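Long-range contacts in uncharacterized protein (Bacteroides eggerthii, PDB 4FTD), which is of unknown function but joins an immunoglobulin-like domain to a six-bladed beta-propeller and may take part in carbohydrate metabolism: residues Ser294-Val299 with Ile316-Thr321; Glu338-Lys343 with Cys356-Gly361. One frame throughout, in Å; residues are numbered along the deposited sequence.

Interaction 1 (Ser294-Val299 with Ile316-Thr321); sequences SDATMV and IRVPVT
Arg317 and Asp295 each carry CG beside their own backbone N (chi1 -66° and -81°), and a bend at chi3 of Arg317 swings its guanidinium back onto the aspartate. The site lies in one blade of a six-bladed beta-propeller, where the loop entering the blade, with a 3-10 turn at 294-296, meets the tight turn between strands 311-315 and 318-323. Arg317 NE gives a salt bridge to Asp295 OD1 (2.9 Å), which lies in the guanidinium plane but is met from above the carboxylate plane, the two groups standing nearly perpendicular. Arg317 N also donates to Asp295 O (2.9 Å), so main chain and side chain grip the same residue. Thr297 stands across Ile316: its OG1 bonds Ala296 O, accepts from Val299 N in an ST turn, and packs on Ile316 CG1 (3.2 Å), while CG2 touches Arg317 NH2 (3.5 Å). With an alanine in its place, Val299 N would probably lose its ST-turn acceptor and Ala296 O its hydroxyl partner, leaving a gap beside Ile316 CG1. Val318 CG2 lies against Ala296 CB, and Val299 CB meets Ile316 CD1. Finally, one water bonds Ser294 OG, accepts from Arg317 NH2 and donates to Asp295 OD1, 2.8 Å away.

Interaction 2 (Glu338-Lys343 with Cys356-Gly361); sequences EAVAPK and CTAGQG
Glu338 OE1 collects two consecutive amides of the opposing loop: Gln360 N arrives on the syn lone pair (2.9 Å, 162° at the hydrogen), and Gly359 N at the same length makes a more bent, weak bond. The chain beyond CG is extended (chi2 -169°), which carries the carboxylate along the 356-361 segment to these amides. Glu338 O takes Ala358 N (3.0 Å) and also receives a CA-H...O contact from Thr357. Next comes the antiparallel ladder of a propeller blade: Val340 and Cys356 form a hydrogen-bonded pair, Val340 N to Cys356 O at 2.9 Å and Cys356 N to Val340 O at 3.1 Å, and Ala339 faces Thr357 as a non-hydrogen-bonded pair. Val340 CG2 rests on Ala358 CB (4.1 Å), on the face shared with Cys356. Further out, a water donates to Glu338 OE2 and Gln360 O, and Ser364 OG also bonds OE2. Thr357 OG1 is held by Ser367 and Ala369, while Gln360 NE2 donates to Gly408 O and OE1 accepts from Ala410 N. Past the two bridges, then, Glu338 OE1 accepts amides of the loop that follows the strand; these, with the water and Ser364 OG on OE2, would probably favour the ionised form of Glu338.

In the fold
Interaction 1 is partly buried, with a water-bridged salt bridge at its more exposed part, and ties the entry loop of the blade 300-332 to that blade's own turn. Interaction 2 is buried nearer the centre of the chain and belongs to the following sheet, where main-chain bonds are joined by a carboxylate facing amides instead of a guanidinium. The two centres are 9 Å apart and share an apolar seam, in which Ile316 CD1 packs on Ala358 CB at 3.4 Å and on Gln360 CB; beside it, Val299 CG2 packs against a polar atom, Gln360 OE1. Ile316 thus serves both contacts, its CD1 reaching the next blade.

Interaction 1 (Ser294-Val299 with Ile316-Thr321)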
ATOM      1  N   SER A 294      17.080 -21.996  -0.600  1.00 53.34           N
ATOM      2  CA  SER A 294      15.962 -22.845  -1.038  1.00 55.49           C
ATOM      3  C   SER A 294      14.625 -22.407  -0.437  1.00 53.68           C
ATOM      4  O   SER A 294      13.623 -22.502  -1.111  1.00 49.06           O
ATOM      5  CB  SER A 294      16.215 -24.332  -0.752  1.00 50.08           C
ATOM      6  OG  SER A 294      16.215 -24.491   0.622  1.00 60.83           O
ATOM      7  N   ASP A 295      14.635 -21.866   0.779  1.00 49.13           N
ATOM      8  CA  ASP A 295      13.414 -21.383   1.432  1.00 46.65           C
ATOM      9  C   ASP A 295      12.735 -20.202   0.726  1.00 49.71           C
ATOM     10  O   ASP A 295      11.588 -19.922   1.025  1.00 48.70           O
ATOM     11  CB  ASP A 295      13.651 -20.977   2.871  1.00 48.43           C
ATOM     12  CG  ASP A 295      13.655 -22.176   3.844  1.00 58.35           C
ATOM     13  OD1 ASP A 295      13.020 -23.223   3.578  1.00 56.70           O
ATOM     14  OD2 ASP A 295      14.290 -22.056   4.898  1.00 65.25           O
ATOM     15  N   ALA A 296      13.451 -19.491  -0.148  1.00 43.33           N
ATOM     16  CA  ALA A 296      12.839 -18.440  -0.974  1.00 44.06           C
ATOM     17  C   ALA A 296      11.817 -19.054  -1.916  1.00 43.03           C
ATOM     18  O   ALA A 296      10.776 -18.454  -2.167  1.00 40.86           O
ATOM     19  CB  ALA A 296      13.887 -17.682  -1.792  1.00 41.11           C
ATOM     20  N   THR A 297      12.147 -20.237  -2.437  1.00 43.72           N
ATOM     21  CA  THR A 297      11.389 -20.941  -3.484  1.00 44.76           C
ATOM     22  C   THR A 297      11.378 -20.153  -4.800  1.00 44.61           C
ATOM     23  O   THR A 297      12.020 -19.097  -4.960  1.00 43.54           O
ATOM     24  CB  THR A 297       9.922 -21.314  -3.069  1.00 45.84           C
ATOM     25  OG1 THR A 297       9.086 -20.144  -3.179  1.00 49.16           O
ATOM     26  CG2 THR A 297       9.853 -21.902  -1.636  1.00 42.94           C
HETATM   27  N   MSE A 298      10.634 -20.673  -5.768  1.00 40.29           N
HETATM   28  CA  MSE A 298      10.410 -19.956  -7.022  1.00 38.15           C
HETATM   29  C   MSE A 298       9.503 -18.723  -6.901  1.00 39.88           C
HETATM   30  O   MSE A 298       9.481 -17.920  -7.851  1.00 40.31           O
HETATM   31  CB  MSE A 298       9.791 -20.888  -8.036  1.00 40.12           C
HETATM   32  CG  MSE A 298       8.415 -21.432  -7.575  1.00 53.10           C
HETATM   33 SE   MSE A 298       7.588 -22.339  -9.032  0.75 82.39          SE
HETATM   34  CE  MSE A 298       6.978 -20.848 -10.050  1.00 68.21           C
ATOM     35  N   VAL A 299       8.727 -18.622  -5.800  1.00 39.88           N
ATOM     36  CA  VAL A 299       7.838 -17.480  -5.496  1.00 42.88           C
ATOM     37  C   VAL A 299       8.543 -16.594  -4.488  1.00 41.76           C
ATOM     38  O   VAL A 299       8.470 -16.796  -3.281  1.00 41.55           O
ATOM     39  CB  VAL A 299       6.438 -17.908  -5.008  1.00 42.31           C
ATOM     40  CG1 VAL A 299       5.473 -16.688  -4.940  1.00 39.06           C
ATOM     41  CG2 VAL A 299       5.898 -19.011  -5.931  1.00 41.16           C
ATOM     42  N   ILE A 316       8.385 -17.622   0.068  1.00 44.79           N
ATOM     43  CA  ILE A 316       7.427 -18.492   0.731  1.00 44.71           C
ATOM     44  C   ILE A 316       7.827 -18.799   2.160  1.00 50.21           C
ATOM     45  O   ILE A 316       7.003 -18.681   3.065  1.00 50.77           O
ATOM     46  CB  ILE A 316       7.104 -19.765  -0.110  1.00 47.94           C
ATOM     47  CG1 ILE A 316       6.509 -19.368  -1.485  1.00 43.73           C
ATOM     48  CG2 ILE A 316       6.124 -20.655   0.620  1.00 41.12           C
ATOM     49  CD1 ILE A 316       5.255 -18.498  -1.447  1.00 43.04           C
ATOM     50  N   ARG A 317       9.085 -19.159   2.353  1.00 46.83           N
ATOM     51  CA  ARG A 317       9.634 -19.414   3.695  1.00 49.42           C
ATOM     52  C   ARG A 317      10.799 -18.468   4.037  1.00 49.37           C
ATOM     53  O   ARG A 317      11.709 -18.836   4.789  1.00 53.11           O
ATOM     54  CB  ARG A 317      10.058 -20.890   3.834  1.00 52.64           C
ATOM     55  CG  ARG A 317       8.883 -21.861   3.772  1.00 54.16           C
ATOM     56  CD  ARG A 317       9.357 -23.297   3.924  1.00 52.85           C
ATOM     57  NE  ARG A 317      10.216 -23.713   2.823  1.00 49.87           N
ATOM     58  CZ  ARG A 317       9.797 -24.019   1.586  1.00 53.45           C
ATOM     59  NH1 ARG A 317       8.511 -23.965   1.239  1.00 52.57           N
ATOM     60  NH2 ARG A 317      10.671 -24.370   0.674  1.00 50.83           N
ATOM     61  N   VAL A 318      10.768 -17.261   3.471  1.00 52.80           N
ATOM     62  CA  VAL A 318      11.709 -16.189   3.783  1.00 50.10           C
ATOM     63  C   VAL A 318      10.861 -14.983   4.226  1.00 47.09           C
ATOM     64  O   VAL A 318      10.193 -14.334   3.386  1.00 46.48           O
ATOM     65  CB  VAL A 318      12.647 -15.798   2.607  1.00 45.73           C
ATOM     66  CG1 VAL A 318      13.508 -14.595   3.023  1.00 49.94           C
ATOM     67  CG2 VAL A 318      13.553 -16.986   2.181  1.00 42.87           C
ATOM     68  N   PRO A 319      10.844 -14.689   5.542  1.00 51.25           N
ATOM     69  CA  PRO A 319      10.188 -13.464   6.019  1.00 49.94           C
ATOM     70  C   PRO A 319      10.787 -12.241   5.346  1.00 48.31           C
ATOM     71  O   PRO A 319      11.935 -12.303   4.921  1.00 50.54           O
ATOM     72  CB  PRO A 319      10.534 -13.421   7.516  1.00 53.48           C
ATOM     73  CG  PRO A 319      11.020 -14.765   7.861  1.00 63.72           C
ATOM     74  CD  PRO A 319      11.574 -15.375   6.617  1.00 52.77           C
ATOM     75  N   VAL A 320      10.015 -11.155   5.288  1.00 49.18           N
ATOM     76  CA  VAL A 320      10.428  -9.865   4.723  1.00 49.10           C
ATOM     77  C   VAL A 320      11.739  -9.445   5.408  1.00 47.72           C
ATOM     78  O   VAL A 320      11.806  -9.297   6.635  1.00 52.63           O
ATOM     79  CB  VAL A 320       9.313  -8.796   4.874  1.00 48.07           C
ATOM     80  CG1 VAL A 320       9.805  -7.426   4.450  1.00 45.73           C
ATOM     81  CG2 VAL A 320       8.084  -9.191   4.046  1.00 44.52           C
ATOM     82  N   THR A 321      12.787  -9.317   4.603  1.00 45.97           N
ATOM     83  CA  THR A 321      14.149  -9.066   5.069  1.00 51.66           C
ATOM     84  C   THR A 321      14.731  -7.876   4.316  1.00 48.92           C
ATOM     85  O   THR A 321      14.699  -7.827   3.073  1.00 47.02           O
ATOM     86  CB  THR A 321      15.043 -10.326   4.812  1.00 56.57           C
ATOM     87  OG1 THR A 321      14.486 -11.500   5.449  1.00 56.59           O
ATOM     88  CG2 THR A 321      16.480 -10.103   5.262  1.00 53.45           C
TER
HETATM   89  O   HOH W   1      13.344 -24.951   1.461  1.00 60.32           O

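Interaction 2 (Glu338-Lys343 with Cys356-Gly361)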
ATOM      1  N   GLU A 338       3.924 -16.188   4.053  1.00 44.28           N
ATOM      2  CA  GLU A 338       4.111 -16.297   2.613  1.00 43.80           C
ATOM      3  C   GLU A 338       3.896 -14.967   1.870  1.00 44.02           C
ATOM      4  O   GLU A 338       3.541 -14.987   0.685  1.00 41.41           O
ATOM      5  CB  GLU A 338       3.236 -17.403   1.977  1.00 48.16           C
ATOM      6  CG  GLU A 338       3.325 -18.765   2.695  1.00 49.75           C
ATOM      7  CD  GLU A 338       2.667 -19.886   1.896  1.00 51.54           C
ATOM      8  OE1 GLU A 338       2.384 -19.723   0.681  1.00 46.88           O
ATOM      9  OE2 GLU A 338       2.421 -20.943   2.498  1.00 47.58           O
ATOM     10  N   ALA A 339       4.118 -13.845   2.580  1.00 44.10           N
ATOM     11  CA  ALA A 339       4.129 -12.511   2.007  1.00 44.50           C
ATOM     12  C   ALA A 339       5.251 -12.455   0.973  1.00 51.58           C
ATOM     13  O   ALA A 339       6.406 -12.785   1.239  1.00 42.36           O
ATOM     14  CB  ALA A 339       4.339 -11.444   3.066  1.00 46.26           C
ATOM     15  N   VAL A 340       4.861 -12.081  -0.225  1.00 40.65           N
ATOM     16  CA  VAL A 340       5.747 -11.890  -1.351  1.00 41.24           C
ATOM     17  C   VAL A 340       5.440 -10.512  -1.972  1.00 40.41           C
ATOM     18  O   VAL A 340       4.575  -9.772  -1.502  1.00 40.24           O
ATOM     19  CB  VAL A 340       5.656 -13.059  -2.398  1.00 39.49           C
ATOM     20  CG1 VAL A 340       6.056 -14.400  -1.744  1.00 40.55           C
ATOM     21  CG2 VAL A 340       4.285 -13.175  -3.051  1.00 37.56           C
ATOM     22  N   ALA A 341       6.237 -10.138  -2.961  1.00 38.61           N
ATOM     23  CA  ALA A 341       6.172  -8.817  -3.602  1.00 44.71           C
ATOM     24  C   ALA A 341       6.134  -7.617  -2.597  1.00 46.09           C
ATOM     25  O   ALA A 341       5.278  -6.768  -2.695  1.00 40.96           O
ATOM     26  CB  ALA A 341       4.988  -8.780  -4.568  1.00 34.58           C
ATOM     27  N   PRO A 342       7.083  -7.556  -1.639  1.00 41.54           N
ATOM     28  CA  PRO A 342       7.090  -6.509  -0.585  1.00 46.01           C
ATOM     29  C   PRO A 342       7.465  -5.121  -1.099  1.00 43.83           C
ATOM     30  O   PRO A 342       8.616  -4.910  -1.533  1.00 46.19           O
ATOM     31  CB  PRO A 342       8.157  -7.021   0.413  1.00 42.46           C
ATOM     32  CG  PRO A 342       9.071  -7.832  -0.432  1.00 39.59           C
ATOM     33  CD  PRO A 342       8.248  -8.433  -1.520  1.00 42.65           C
ATOM     34  N   LYS A 343       6.497  -4.194  -1.088  1.00 42.18           N
ATOM     35  CA  LYS A 343       6.737  -2.828  -1.541  1.00 46.16           C
ATOM     36  C   LYS A 343       6.454  -1.817  -0.438  1.00 49.00           C
ATOM     37  O   LYS A 343       5.404  -1.858   0.205  1.00 48.11           O
ATOM     38  CB  LYS A 343       5.879  -2.503  -2.781  1.00 45.99           C
ATOM     39  CG  LYS A 343       6.173  -3.400  -3.975  1.00 42.14           C
ATOM     40  CD  LYS A 343       5.602  -2.930  -5.314  1.00 40.26           C
ATOM     41  CE  LYS A 343       6.015  -3.886  -6.436  1.00 41.80           C
ATOM     42  NZ  LYS A 343       5.442  -3.515  -7.787  1.00 47.63           N
ATOM     43  N   CYS A 356       1.571  -9.334  -0.939  1.00 40.63           N
ATOM     44  CA  CYS A 356       0.500 -10.292  -1.239  1.00 43.74           C
ATOM     45  C   CYS A 356       0.915 -11.633  -0.712  1.00 43.38           C
ATOM     46  O   CYS A 356       2.042 -12.087  -0.995  1.00 43.64           O
ATOM     47  CB  CYS A 356       0.191 -10.376  -2.746  1.00 43.94           C
ATOM     48  SG  CYS A 356      -1.273 -11.358  -3.132  1.00 44.76           S
ATOM     49  N   THR A 357       0.048 -12.303   0.049  1.00 44.64           N
ATOM     50  CA  THR A 357       0.438 -13.632   0.547  1.00 44.80           C
ATOM     51  C   THR A 357       0.150 -14.644  -0.599  1.00 45.07           C
ATOM     52  O   THR A 357      -0.886 -14.560  -1.235  1.00 47.25           O
ATOM     53  CB  THR A 357      -0.236 -13.991   1.878  1.00 41.56           C
ATOM     54  OG1 THR A 357      -1.627 -13.943   1.637  1.00 46.94           O
ATOM     55  CG2 THR A 357       0.189 -12.991   3.058  1.00 39.70           C
ATOM     56  N   ALA A 358       1.073 -15.575  -0.849  1.00 45.43           N
ATOM     57  CA  ALA A 358       1.064 -16.413  -2.071  1.00 42.01           C
ATOM     58  C   ALA A 358       0.195 -17.662  -2.016  1.00 43.40           C
ATOM     59  O   ALA A 358      -0.654 -17.906  -2.902  1.00 45.07           O
ATOM     60  CB  ALA A 358       2.499 -16.784  -2.443  1.00 40.28           C
ATOM     61  N   GLY A 359       0.397 -18.487  -0.993  1.00 42.39           N
ATOM     62  CA  GLY A 359      -0.301 -19.762  -0.960  1.00 45.55           C
ATOM     63  C   GLY A 359       0.299 -20.799  -1.900  1.00 46.37           C
ATOM     64  O   GLY A 359      -0.392 -21.330  -2.757  1.00 40.84           O
ATOM     65  N   GLN A 360       1.570 -21.128  -1.675  1.00 44.03           N
ATOM     66  CA  GLN A 360       2.331 -22.067  -2.519  1.00 44.90           C
ATOM     67  C   GLN A 360       2.272 -23.426  -1.892  1.00 49.30           C
ATOM     68  O   GLN A 360       2.757 -23.594  -0.780  1.00 48.79           O
ATOM     69  CB  GLN A 360       3.797 -21.608  -2.636  1.00 50.40           C
ATOM     70  CG  GLN A 360       4.738 -22.503  -3.444  1.00 54.32           C
ATOM     71  CD  GLN A 360       4.404 -22.541  -4.923  1.00 49.61           C
ATOM     72  OE1 GLN A 360       3.664 -21.733  -5.413  1.00 47.20           O
ATOM     73  NE2 GLN A 360       4.955 -23.509  -5.634  1.00 51.12           N
ATOM     74  N   GLY A 361       1.637 -24.374  -2.574  1.00 45.04           N
ATOM     75  CA  GLY A 361       1.484 -25.752  -2.122  1.00 48.90           C
ATOM     76  C   GLY A 361       0.036 -25.937  -1.763  1.00 48.10           C
ATOM     77  O   GLY A 361      -0.568 -25.077  -1.099  1.00 48.33           O
TER
HETATM   78  O   HOH W   2       3.330 -23.146   1.745  1.00 54.10           O